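Local coordinates for protein GTP cyclohydrolase 1 type 2 homolog (Staphylococcus aureus subsp. aureus, PDB 3LNL) that is of unknown function but belongs to the GTP cyclohydrolase I type 2/NIF3 family and forms a toroidal homohexamer with a dinuclear metal centre, at residues Val43-Asp48 against Val357-Ile362. The protein carries 2 engineered substitutions. Sequence-based numbering, arbitrary orientation.
Sequences VLTALD and VEASTI
The flat groups joining Val43-Thr45 to Val357-Ala359 are peptide units, paired edge to edge as neighbouring parallel strands. On one face of this ribbon Val43 and Thr45 sit with Val357 and Ala359 beneath helix 336-350; on the other, Leu44 and Glu358 lie on the side of helix 51-60. At the edges, Glu358 N gives its hydrogen to Val43 O (2.8 Å), Thr45 N returns one to Glu358 O (2.9 Å), and Ser360 N reaches Thr45 O (2.9 Å), carrying the ladder one bond beyond strand 357-359. In Leu44, CG anti to the backbone N (chi1 -169°) together with chi2 of 64° turns CD1 back over the seam, 3.4 Å from Glu358 O and 3.6 Å from Ser360 N. On the opposite face, Thr45 OG1 stands 3.2 Å from Ala359 CA, yet its hydrogen bond goes to Lys337 O. Ser360 OG accepts from Ile362 N, closing an ST turn. Strand 357-359, from the C-terminal part of the chain, thus completes the sheet of the N-terminal NIF3 domain as its outermost strand within this chain, consistent with the protein's interconnected domain topology. The chemistry implies that backbone bonds set the register, while Glu358, through its salt bridge to Lys60, and Ser360, bonded to Glu56, hold this segment to helix 51-60, and Thr45 OG1 links the neighbouring strand to helix 336-350.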
# COMPACT_ATOMS: atom_id res chain seq x y z
N VAL B 43 -15.87 1.17 41.61
CA VAL B 43 -14.92 1.41 40.52
C VAL B 43 -13.44 1.52 41.03
O VAL B 43 -13.14 2.31 41.92
CB VAL B 43 -15.30 2.71 39.70
CG1 VAL B 43 -14.26 3.01 38.53
CG2 VAL B 43 -16.78 2.62 39.16
N LEU B 44 -12.57 0.72 40.41
CA LEU B 44 -11.15 0.70 40.63
C LEU B 44 -10.47 1.21 39.41
O LEU B 44 -10.64 0.62 38.32
CB LEU B 44 -10.68 -0.72 40.91
CG LEU B 44 -9.26 -0.93 41.42
CD1 LEU B 44 -9.06 -0.25 42.82
CD2 LEU B 44 -8.99 -2.46 41.45
N THR B 45 -9.70 2.28 39.56
CA THR B 45 -8.86 2.79 38.45
C THR B 45 -7.45 2.17 38.42
O THR B 45 -6.89 1.82 39.45
CB THR B 45 -8.74 4.34 38.48
OG1 THR B 45 -7.94 4.75 39.62
CG2 THR B 45 -10.16 4.98 38.52
N ALA B 46 -6.91 2.01 37.19
CA ALA B 46 -5.69 1.27 36.99
C ALA B 46 -4.97 1.84 35.75
O ALA B 46 -5.63 2.42 34.88
CB ALA B 46 -6.02 -0.20 36.79
N LEU B 47 -3.64 1.66 35.68
CA LEU B 47 -2.93 1.95 34.44
C LEU B 47 -3.05 0.74 33.51
O LEU B 47 -3.55 0.85 32.37
CB LEU B 47 -1.45 2.30 34.73
CG LEU B 47 -0.48 2.44 33.58
CD1 LEU B 47 -1.00 3.54 32.61
CD2 LEU B 47 0.97 2.73 34.05
N ASP B 48 -2.58 -0.40 34.00
CA ASP B 48 -2.65 -1.67 33.33
C ASP B 48 -3.47 -2.58 34.23
O ASP B 48 -3.22 -2.64 35.46
CB ASP B 48 -1.26 -2.30 33.18
CG ASP B 48 -0.43 -1.62 32.08
OD1 ASP B 48 -0.86 -1.69 30.92
OD2 ASP B 48 0.63 -1.07 32.38
N VAL B 357 -15.15 4.99 44.37
CA VAL B 357 -14.11 4.92 43.40
C VAL B 357 -12.79 4.89 44.18
O VAL B 357 -12.63 5.62 45.16
CB VAL B 357 -14.15 6.14 42.47
CG1 VAL B 357 -13.06 6.01 41.39
CG2 VAL B 357 -15.55 6.33 41.84
N GLU B 358 -11.89 3.99 43.79
CA GLU B 358 -10.57 3.93 44.44
C GLU B 358 -9.54 3.78 43.36
O GLU B 358 -9.77 3.07 42.37
CB GLU B 358 -10.49 2.73 45.39
CG GLU B 358 -11.28 2.88 46.66
CD GLU B 358 -11.03 1.71 47.60
OE1 GLU B 358 -9.86 1.34 47.81
OE2 GLU B 358 -12.01 1.10 48.07
N ALA B 359 -8.40 4.41 43.55
CA ALA B 359 -7.27 4.21 42.70
C ALA B 359 -6.52 2.92 43.16
O ALA B 359 -6.26 2.77 44.35
CB ALA B 359 -6.37 5.42 42.83
N SER B 360 -6.29 1.97 42.26
CA SER B 360 -5.47 0.78 42.58
C SER B 360 -4.11 1.21 43.11
O SER B 360 -3.45 2.05 42.52
CB SER B 360 -5.23 -0.14 41.36
OG SER B 360 -4.28 -1.18 41.68
N THR B 361 -3.74 0.64 44.24
CA THR B 361 -2.48 0.92 44.91
C THR B 361 -1.35 0.04 44.41
O THR B 361 -0.21 0.22 44.80
CB THR B 361 -2.63 0.62 46.45
OG1 THR B 361 -2.97 -0.79 46.64
CG2 THR B 361 -3.76 1.44 47.07
N ILE B 362 -1.64 -0.94 43.56
CA ILE B 362 -0.60 -1.86 43.13
C ILE B 362 0.39 -1.19 42.17
O ILE B 362 -0.00 -0.59 41.19
CB ILE B 362 -1.23 -3.12 42.53
CG1 ILE B 362 -1.99 -3.86 43.67
CG2 ILE B 362 -0.12 -4.06 41.90
CD1 ILE B 362 -2.91 -4.81 43.19